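Mundticin KS immunity protein (Enterococcus mundtii, PDB 2ZRR) contributes to the self-protection of the bacteriocin-producing bacterium, probably by shielding it from its own mundticin KS. Local coordinates at residues V39-T42 against E43-D47; L48-L52 against G53-L57; E71-V75 against P76-S80. All blocks are in the same frame, centred on the assembly; numbering follows the deposited sequence.

Contact 1. Residues V39-T42 against E43-D47; sequences VIIT and ELLDD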
ATOM      1  N   VAL A  39       6.857   5.923  -2.823  1.00 32.14           N
ATOM      2  CA  VAL A  39       7.955   5.083  -3.310  1.00 28.92           C
ATOM      3  C   VAL A  39       7.705   3.621  -2.951  1.00 27.34           C
ATOM      4  O   VAL A  39       7.784   2.746  -3.811  1.00 31.49           O
ATOM      5  CB  VAL A  39       9.315   5.543  -2.716  1.00 26.43           C
ATOM      6  CG1 VAL A  39      10.326   4.411  -2.742  1.00 27.06           C
ATOM      7  CG2 VAL A  39       9.832   6.724  -3.495  1.00 23.48           C
ATOM      8  N   ILE A  40       7.387   3.355  -1.687  1.00 26.91           N
ATOM      9  CA  ILE A  40       7.133   1.990  -1.242  1.00 26.11           C
ATOM     10  C   ILE A  40       5.982   1.344  -2.023  1.00 31.26           C
ATOM     11  O   ILE A  40       6.047   0.172  -2.409  1.00 30.99           O
ATOM     12  CB  ILE A  40       6.801   1.959   0.262  1.00 25.54           C
ATOM     13  CG1 ILE A  40       7.986   2.478   1.069  1.00 29.29           C
ATOM     14  CG2 ILE A  40       6.473   0.546   0.705  1.00 28.55           C
ATOM     15  CD1 ILE A  40       7.705   2.557   2.558  1.00 26.74           C
ATOM     16  N   ILE A  41       4.923   2.107  -2.260  1.00 33.11           N
ATOM     17  CA  ILE A  41       3.776   1.571  -2.987  1.00 29.45           C
ATOM     18  C   ILE A  41       4.167   1.274  -4.432  1.00 24.40           C
ATOM     19  O   ILE A  41       3.831   0.223  -4.975  1.00 27.51           O
ATOM     20  CB  ILE A  41       2.576   2.561  -2.929  1.00 29.51           C
ATOM     21  CG1 ILE A  41       1.928   2.489  -1.538  1.00 25.49           C
ATOM     22  CG2 ILE A  41       1.549   2.225  -4.018  1.00 27.64           C
ATOM     23  CD1 ILE A  41       1.459   3.825  -0.995  1.00 32.35           C
ATOM     24  N   THR A  42       4.893   2.194  -5.050  1.00 27.20           N
ATOM     25  CA  THR A  42       5.329   1.995  -6.427  1.00 31.66           C
ATOM     26  C   THR A  42       6.132   0.695  -6.514  1.00 31.21           C
ATOM     27  O   THR A  42       5.865  -0.160  -7.349  1.00 29.45           O
ATOM     28  CB  THR A  42       6.194   3.182  -6.893  1.00 34.08           C
ATOM     29  OG1 THR A  42       5.426   4.392  -6.814  1.00 38.38           O
ATOM     30  CG2 THR A  42       6.663   2.980  -8.316  1.00 31.84           C
ATOM     31  N   GLU A  43       7.108   0.555  -5.624  1.00 35.09           N
ATOM     32  CA  GLU A  43       7.956  -0.632  -5.572  1.00 33.64           C
ATOM     33  C   GLU A  43       7.120  -1.890  -5.396  1.00 32.63           C
ATOM     34  O   GLU A  43       7.304  -2.878  -6.106  1.00 32.80           O
ATOM     35  CB  GLU A  43       8.939  -0.519  -4.403  1.00 32.21           C
ATOM     36  CG  GLU A  43       9.968   0.568  -4.589  1.00 28.65           C
ATOM     37  CD  GLU A  43      10.801   0.791  -3.339  1.00 35.08           C
ATOM     38  OE1 GLU A  43      10.337   0.425  -2.232  1.00 30.95           O
ATOM     39  OE2 GLU A  43      11.920   1.335  -3.472  1.00 33.15           O
ATOM     40  N   LEU A  44       6.206  -1.844  -4.432  1.00 31.60           N
ATOM     41  CA  LEU A  44       5.333  -2.968  -4.140  1.00 34.05           C
ATOM     42  C   LEU A  44       4.489  -3.392  -5.335  1.00 35.10           C
ATOM     43  O   LEU A  44       4.369  -4.579  -5.629  1.00 36.13           O
ATOM     44  CB  LEU A  44       4.416  -2.613  -2.977  1.00 36.90           C
ATOM     45  CG  LEU A  44       4.811  -3.235  -1.647  1.00 34.21           C
ATOM     46  CD1 LEU A  44       4.260  -2.395  -0.511  1.00 38.31           C
ATOM     47  CD2 LEU A  44       4.280  -4.655  -1.590  1.00 40.47           C
ATOM     48  N   LEU A  45       3.894  -2.414  -6.012  1.00 35.92           N
ATOM     49  CA  LEU A  45       3.054  -2.689  -7.174  1.00 37.03           C
ATOM     50  C   LEU A  45       3.876  -3.308  -8.288  1.00 37.74           C
ATOM     51  O   LEU A  45       3.446  -4.255  -8.951  1.00 38.05           O
ATOM     52  CB  LEU A  45       2.407  -1.401  -7.671  1.00 32.34           C
ATOM     53  CG  LEU A  45       1.097  -1.094  -6.966  1.00 30.92           C
ATOM     54  CD1 LEU A  45       0.626   0.293  -7.357  1.00 32.02           C
ATOM     55  CD2 LEU A  45       0.073  -2.153  -7.331  1.00 26.27           C
ATOM     56  N   ASP A  46       5.065  -2.759  -8.492  1.00 39.63           N
ATOM     57  CA  ASP A  46       5.974  -3.253  -9.514  1.00 43.19           C
ATOM     58  C   ASP A  46       6.352  -4.715  -9.231  1.00 41.12           C
ATOM     59  O   ASP A  46       6.604  -5.502 -10.147  1.00 43.01           O
ATOM     60  CB  ASP A  46       7.234  -2.389  -9.526  1.00 47.47           C
ATOM     61  CG  ASP A  46       7.754  -2.133 -10.927  1.00 61.64           C
ATOM     62  OD1 ASP A  46       7.814  -0.950 -11.322  1.00 70.29           O
ATOM     63  OD2 ASP A  46       8.106  -3.107 -11.632  1.00 63.99           O
ATOM     64  N   ASP A  47       6.371  -5.073  -7.953  1.00 38.00           N
ATOM     65  CA  ASP A  47       6.752  -6.414  -7.537  1.00 37.64           C
ATOM     66  C   ASP A  47       5.622  -7.429  -7.484  1.00 39.31           C
ATOM     67  O   ASP A  47       5.826  -8.603  -7.770  1.00 40.06           O
ATOM     68  CB  ASP A  47       7.426  -6.350  -6.166  1.00 36.90           C
ATOM     69  CG  ASP A  47       8.355  -7.520  -5.922  1.00 37.61           C
ATOM     70  OD1 ASP A  47       7.961  -8.450  -5.188  1.00 36.06           O
ATOM     71  OD2 ASP A  47       9.477  -7.508  -6.470  1.00 43.96           O
TER

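Contact 2. Residues L48-L52 against G53-L57; sequences LEIDL and GNESL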
ATOM      1  N   LEU A  48       4.434  -6.976  -7.112  1.00 43.99           N
ATOM      2  CA  LEU A  48       3.279  -7.854  -6.988  1.00 44.64           C
ATOM      3  C   LEU A  48       2.858  -8.651  -8.219  1.00 47.25           C
ATOM      4  O   LEU A  48       2.339  -9.759  -8.077  1.00 50.69           O
ATOM      5  CB  LEU A  48       2.081  -7.055  -6.481  1.00 45.61           C
ATOM      6  CG  LEU A  48       2.057  -6.863  -4.966  1.00 41.82           C
ATOM      7  CD1 LEU A  48       0.977  -5.876  -4.597  1.00 43.04           C
ATOM      8  CD2 LEU A  48       1.818  -8.206  -4.292  1.00 44.96           C
ATOM      9  N   GLU A  49       3.061  -8.109  -9.415  1.00 47.82           N
ATOM     10  CA  GLU A  49       2.662  -8.822 -10.633  1.00 54.41           C
ATOM     11  C   GLU A  49       1.138  -8.844 -10.809  1.00 52.29           C
ATOM     12  O   GLU A  49       0.387  -9.184  -9.883  1.00 48.18           O
ATOM     13  CB  GLU A  49       3.185 -10.273 -10.622  1.00 62.60           C
ATOM     14  CG  GLU A  49       2.084 -11.347 -10.437  1.00 71.01           C
ATOM     15  CD  GLU A  49       2.568 -12.778 -10.674  1.00 76.43           C
ATOM     16  OE1 GLU A  49       2.168 -13.682  -9.901  1.00 73.89           O
ATOM     17  OE2 GLU A  49       3.341 -12.995 -11.637  1.00 79.48           O
ATOM     18  N   ILE A  50       0.694  -8.486 -12.011  1.00 50.81           N
ATOM     19  CA  ILE A  50      -0.725  -8.460 -12.342  1.00 46.32           C
ATOM     20  C   ILE A  50      -1.217  -9.893 -12.464  1.00 46.08           C
ATOM     21  O   ILE A  50      -0.850 -10.607 -13.396  1.00 47.35           O
ATOM     22  CB  ILE A  50      -0.965  -7.700 -13.671  1.00 42.18           C
ATOM     23  CG1 ILE A  50      -0.616  -6.220 -13.480  1.00 36.90           C
ATOM     24  CG2 ILE A  50      -2.421  -7.854 -14.121  1.00 40.73           C
ATOM     25  CD1 ILE A  50      -0.021  -5.544 -14.701  1.00 35.21           C
ATOM     26  N   ASP A  51      -2.034 -10.316 -11.505  1.00 46.55           N
ATOM     27  CA  ASP A  51      -2.571 -11.672 -11.497  1.00 50.32           C
ATOM     28  C   ASP A  51      -3.926 -11.694 -10.790  1.00 50.92           C
ATOM     29  O   ASP A  51      -4.226 -10.816  -9.985  1.00 52.91           O
ATOM     30  CB  ASP A  51      -1.569 -12.621 -10.819  1.00 56.84           C
ATOM     31  CG  ASP A  51      -2.135 -13.304  -9.592  1.00 63.00           C
ATOM     32  OD1 ASP A  51      -2.896 -14.282  -9.753  1.00 70.65           O
ATOM     33  OD2 ASP A  51      -1.817 -12.872  -8.465  1.00 65.72           O
ATOM     34  N   LEU A  52      -4.748 -12.689 -11.106  1.00 51.88           N
ATOM     35  CA  LEU A  52      -6.074 -12.801 -10.507  1.00 54.09           C
ATOM     36  C   LEU A  52      -6.000 -12.942  -8.991  1.00 55.80           C
ATOM     37  O   LEU A  52      -6.945 -12.600  -8.277  1.00 56.65           O
ATOM     38  CB  LEU A  52      -6.821 -14.004 -11.100  1.00 54.38           C
ATOM     39  CG  LEU A  52      -7.272 -13.939 -12.569  1.00 53.36           C
ATOM     40  CD1 LEU A  52      -8.077 -15.203 -12.907  1.00 47.93           C
ATOM     41  CD2 LEU A  52      -8.106 -12.673 -12.819  1.00 50.17           C
ATOM     42  N   GLY A  53      -4.865 -13.440  -8.510  1.00 56.32           N
ATOM     43  CA  GLY A  53      -4.669 -13.643  -7.086  1.00 55.96           C
ATOM     44  C   GLY A  53      -4.572 -12.385  -6.247  1.00 54.97           C
ATOM     45  O   GLY A  53      -5.256 -12.274  -5.229  1.00 56.32           O
ATOM     46  N   ASN A  54      -3.729 -11.439  -6.657  1.00 54.16           N
ATOM     47  CA  ASN A  54      -3.562 -10.202  -5.901  1.00 54.52           C
ATOM     48  C   ASN A  54      -4.134  -8.938  -6.534  1.00 53.97           C
ATOM     49  O   ASN A  54      -3.617  -7.851  -6.297  1.00 55.52           O
ATOM     50  CB  ASN A  54      -2.079  -9.955  -5.588  1.00 54.62           C
ATOM     51  CG  ASN A  54      -1.146 -10.606  -6.585  1.00 54.52           C
ATOM     52  OD1 ASN A  54      -0.519 -11.622  -6.281  1.00 61.91           O
ATOM     53  ND2 ASN A  54      -1.033 -10.021  -7.773  1.00 53.15           N
ATOM     54  N   GLU A  55      -5.198  -9.057  -7.322  1.00 53.97           N
ATOM     55  CA  GLU A  55      -5.774  -7.871  -7.955  1.00 54.59           C
ATOM     56  C   GLU A  55      -6.361  -6.910  -6.920  1.00 51.11           C
ATOM     57  O   GLU A  55      -6.201  -5.693  -7.022  1.00 50.68           O
ATOM     58  CB  GLU A  55      -6.848  -8.269  -8.979  1.00 57.00           C
ATOM     59  CG  GLU A  55      -6.514  -7.879 -10.429  1.00 60.84           C
ATOM     60  CD  GLU A  55      -5.484  -6.754 -10.525  1.00 66.54           C
ATOM     61  OE1 GLU A  55      -4.358  -7.014 -11.007  1.00 65.56           O
ATOM     62  OE2 GLU A  55      -5.798  -5.610 -10.119  1.00 67.68           O
ATOM     63  N   SER A  56      -7.030  -7.457  -5.914  1.00 49.99           N
ATOM     64  CA  SER A  56      -7.630  -6.631  -4.876  1.00 53.51           C
ATOM     65  C   SER A  56      -6.582  -5.803  -4.138  1.00 50.07           C
ATOM     66  O   SER A  56      -6.806  -4.634  -3.840  1.00 49.53           O
ATOM     67  CB  SER A  56      -8.393  -7.507  -3.882  1.00 59.39           C
ATOM     68  OG  SER A  56      -8.938  -8.651  -4.526  1.00 72.69           O
ATOM     69  N   LEU A  57      -5.437  -6.417  -3.843  1.00 46.99           N
ATOM     70  CA  LEU A  57      -4.357  -5.727  -3.138  1.00 41.70           C
ATOM     71  C   LEU A  57      -3.744  -4.641  -4.009  1.00 33.03           C
ATOM     72  O   LEU A  57      -3.519  -3.524  -3.553  1.00 33.05           O
ATOM     73  CB  LEU A  57      -3.270  -6.723  -2.718  1.00 47.17           C
ATOM     74  CG  LEU A  57      -2.150  -6.189  -1.820  1.00 51.42           C
ATOM     75  CD1 LEU A  57      -2.726  -5.243  -0.767  1.00 51.07           C
ATOM     76  CD2 LEU A  57      -1.440  -7.359  -1.154  1.00 51.80           C
TER

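Contact 3. Residues E71-V75 against P76-S80; sequences EGTSV and PLVLS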
ATOM      1  N   GLU A  71      -4.910  13.939  -3.194  1.00 23.67           N
ATOM      2  CA  GLU A  71      -5.705  14.398  -2.045  1.00 26.30           C
ATOM      3  C   GLU A  71      -4.989  15.400  -1.135  1.00 27.34           C
ATOM      4  O   GLU A  71      -3.808  15.261  -0.863  1.00 29.03           O
ATOM      5  CB  GLU A  71      -6.143  13.195  -1.213  1.00 33.07           C
ATOM      6  CG  GLU A  71      -7.564  12.720  -1.470  1.00 37.37           C
ATOM      7  CD  GLU A  71      -7.934  11.500  -0.637  1.00 40.84           C
ATOM      8  OE1 GLU A  71      -7.437  11.365   0.506  1.00 45.17           O
ATOM      9  OE2 GLU A  71      -8.723  10.664  -1.125  1.00 45.02           O
ATOM     10  N   GLY A  72      -5.712  16.401  -0.645  1.00 22.35           N
ATOM     11  CA  GLY A  72      -5.091  17.382   0.215  1.00 21.97           C
ATOM     12  C   GLY A  72      -4.935  16.904   1.650  1.00 21.44           C
ATOM     13  O   GLY A  72      -4.548  17.666   2.542  1.00 21.56           O
ATOM     14  N   THR A  73      -5.240  15.634   1.868  1.00 21.85           N
ATOM     15  CA  THR A  73      -5.158  15.032   3.189  1.00 27.41           C
ATOM     16  C   THR A  73      -3.719  14.790   3.653  1.00 29.16           C
ATOM     17  O   THR A  73      -2.776  14.826   2.862  1.00 32.11           O
ATOM     18  CB  THR A  73      -5.895  13.687   3.214  1.00 28.11           C
ATOM     19  OG1 THR A  73      -5.440  12.880   2.122  1.00 30.75           O
ATOM     20  CG2 THR A  73      -7.416  13.895   3.084  1.00 32.83           C
ATOM     21  N   SER A  74      -3.570  14.538   4.948  1.00 30.45           N
ATOM     22  CA  SER A  74      -2.274  14.267   5.562  1.00 27.35           C
ATOM     23  C   SER A  74      -1.903  12.808   5.347  1.00 23.98           C
ATOM     24  O   SER A  74      -2.775  11.954   5.148  1.00 22.97           O
ATOM     25  CB  SER A  74      -2.350  14.516   7.064  1.00 23.68           C
ATOM     26  OG  SER A  74      -2.957  13.393   7.682  1.00 25.99           O
ATOM     27  N   VAL A  75      -0.608  12.511   5.410  1.00 26.12           N
ATOM     28  CA  VAL A  75      -0.171  11.132   5.233  1.00 27.24           C
ATOM     29  C   VAL A  75      -0.771  10.182   6.283  1.00 26.67           C
ATOM     30  O   VAL A  75      -1.279   9.110   5.934  1.00 31.65           O
ATOM     31  CB  VAL A  75       1.384  11.029   5.233  1.00 28.92           C
ATOM     32  CG1 VAL A  75       1.826   9.609   5.604  1.00 28.49           C
ATOM     33  CG2 VAL A  75       1.927  11.391   3.842  1.00 22.80           C
ATOM     34  N   PRO A  76      -0.721  10.552   7.579  1.00 27.53           N
ATOM     35  CA  PRO A  76      -1.298   9.648   8.596  1.00 27.89           C
ATOM     36  C   PRO A  76      -2.789   9.314   8.393  1.00 26.09           C
ATOM     37  O   PRO A  76      -3.213   8.184   8.631  1.00 25.91           O
ATOM     38  CB  PRO A  76      -1.045  10.366   9.923  1.00 24.89           C
ATOM     39  CG  PRO A  76       0.021  11.402   9.625  1.00 29.18           C
ATOM     40  CD  PRO A  76      -0.126  11.764   8.172  1.00 27.20           C
ATOM     41  N   LEU A  77      -3.578  10.291   7.950  1.00 28.23           N
ATOM     42  CA  LEU A  77      -5.007  10.065   7.722  1.00 29.54           C
ATOM     43  C   LEU A  77      -5.260   9.074   6.587  1.00 31.83           C
ATOM     44  O   LEU A  77      -6.047   8.131   6.737  1.00 31.90           O
ATOM     45  CB  LEU A  77      -5.712  11.382   7.393  1.00 28.80           C
ATOM     46  CG  LEU A  77      -7.102  11.230   6.762  1.00 28.67           C
ATOM     47  CD1 LEU A  77      -7.981  10.363   7.649  1.00 28.98           C
ATOM     48  CD2 LEU A  77      -7.722  12.598   6.572  1.00 29.04           C
ATOM     49  N   VAL A  78      -4.589   9.300   5.455  1.00 35.66           N
ATOM     50  CA  VAL A  78      -4.721   8.449   4.269  1.00 33.32           C
ATOM     51  C   VAL A  78      -4.253   7.027   4.526  1.00 30.95           C
ATOM     52  O   VAL A  78      -4.925   6.072   4.151  1.00 31.30           O
ATOM     53  CB  VAL A  78      -3.907   9.015   3.076  1.00 39.34           C
ATOM     54  CG1 VAL A  78      -3.623   7.915   2.067  1.00 44.87           C
ATOM     55  CG2 VAL A  78      -4.674  10.131   2.402  1.00 39.48           C
ATOM     56  N   LEU A  79      -3.095   6.897   5.166  1.00 33.50           N
ATOM     57  CA  LEU A  79      -2.518   5.593   5.472  1.00 33.93           C
ATOM     58  C   LEU A  79      -3.269   4.818   6.541  1.00 37.50           C
ATOM     59  O   LEU A  79      -3.292   3.590   6.517  1.00 40.72           O
ATOM     60  CB  LEU A  79      -1.067   5.756   5.897  1.00 36.13           C
ATOM     61  CG  LEU A  79      -0.140   6.102   4.740  1.00 36.24           C
ATOM     62  CD1 LEU A  79       1.228   6.469   5.270  1.00 37.33           C
ATOM     63  CD2 LEU A  79      -0.073   4.918   3.796  1.00 35.34           C
ATOM     64  N   SER A  80      -3.861   5.524   7.494  1.00 38.14           N
ATOM     65  CA  SER A  80      -4.625   4.857   8.542  1.00 42.21           C
ATOM     66  C   SER A  80      -5.852   4.201   7.898  1.00 43.96           C
ATOM     67  O   SER A  80      -6.260   3.097   8.276  1.00 41.55           O
ATOM     68  CB  SER A  80      -5.063   5.874   9.600  1.00 44.40           C
ATOM     69  OG  SER A  80      -3.944   6.559  10.139  1.00 46.75           O
TER

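Contact 1. Residues V39-T42 against E43-D47
Two successive turns of helix 33-48, the first helix of an antiparallel four-helix bundle, meet where the carbonyl oxygens of V39, I40, I41 and T42 accept the backbone N-H groups of E43, L44, L45 and D46. The four i to i+4 bonds are of even length, from 2.8 Å for L45 N to I41 O up to 2.9 Å for E43 N to V39 O, the latter almost straight at 173° about the hydrogen.

Two apolar pairs run along the side turned to the bundle, where I40, I41 and L44 are buried. I40 and L44 run alongside one another in the same direction, with I40 CG2 3.9 Å from L44 CD1. In I40 the CG2 branch stands anti to the backbone N, and it is this methyl, not the longer CG1 arm, that meets the leucine. I41 and L45 repeat the pattern one residue on, I41 CG2 lying 4.0 Å from L45 CD1.

On the exposed side the extended chain of E43 slants across V39, and OE2 of E43 comes to 3.5 Å from CG1 of V39. OE1 of E43 has a weak, long ion pair with K104, while the hydroxyl of T42 bonds to the carbonyl of E38 in the preceding turn. I40 and L44 touch helix 99-109, L45 touches helix 55-70, and I41 touches both: the segment is an amphipathic helix typical of a four-helix bundle.

Contact 2. Residues L48-L52 against G53-L57
D51 meets the backbone N-H groups of G53 and N54, two and three residues further on and just ahead of helix 55-70, and these polar contacts dominate the turn. Its OD2 takes N54 N at 3.0 Å, the donor coming from above the carboxylate, 52° out of its plane. The other oxygen, OD1, lies 2.5 Å from G53 N, shorter than a bond should be, so its exact length is doubtful; with that reserve the pair forms an Asx turn.

The side chain of N54 reaches back toward the end of helix 33-48. Its ND2 approaches E49 O at 2.7 Å, but the angle of 119° at the hydrogen makes this a weak bond. The amide crosses the D51 carboxylate at about a right angle, the two planes being 75° apart. OD1 of N54 and OD2 of D51 are both acceptors, 2.8 Å apart with no bond between them, so this approach is probably unfavourable. N54 sits at the N-cap position, yet its side chain makes no capping bond; it is turned to the loop instead. E49, with a positive phi, is where the chain leaves the helix.

Apolar contact is sparser. L48 and L57 cross roughly at right angles, L48 CD1 lying 4.2 Å from L57 CG, and both are buried: L48 also touches L61 and L97, L57 touches I86, I90 and V95.

Farther out, a methyl meets a polar atom: the side chains of I50 and E55 run alongside each other, the CG2 methyl of I50 3.8 Å from the carboxylate oxygen OE1 of E55.

The chemistry implies a turn in which an acidic side chain satisfies the backbone N-H of N54, and probably that of G53, at the approach to helix 55-70, while L48 and L57 touch on its inner side.

Contact 3. Residues E71-V75 against P76-S80
S74 caps helix 75-90, accepting L77 N on its side-chain OG at 3.2 Å with an angle of 161° at the hydrogen. Its chi1 of 80° sets OG between the backbone N and the carbonyl carbon, which turns the hydroxyl oxygen over the first turn to meet that N-H. The main chain continues the grip: V78 N bonds to S74 O at 3.2 Å, and L79 N to V75 O at 3.0 Å.

Among the apolar contacts, L79 follows V75 on the same face, V75 CG1 lying 3.2 Å from L79 CD1, closer than two methyls normally pack, so the pair is strained or its position a little uncertain. On another side of the turn T73 crosses L77 at about a right angle, its CG2 methyl 3.7 Å from L77 CD2.

A polar atom also lies beside a methyl: E71, the first residue beyond helix 55-70, reaches forward to V78, its OE1 3.6 Å from V78 CG2.

The carbonyl of T73 bonds to R34. The contact therefore joins a serine N-cap, which satisfies an amide of the first turn, to V75 and V78, which pack on helices 33-48 and 55-70, and L79, which touches S112.

How the contacts relate
From the N terminus, contact 1 lies wholly within helix 33-48 and closes no loop; contact 2 follows directly, its segments adjoining those of contact 1, and closes the turn from that helix into helix 55-70. Contact 3 closes the next connection, from helix 55-70 into helix 75-90. The three are in series along the chain: none nests in or crosses another. Helix 55-70 spans the two loop contacts, whose centres lie about 24 Å apart on opposite sides of the chain's centre, so they mark opposite ends of the bundle. Contacts 1 and 3 do not touch, although their nearest atoms are about 5 Å apart.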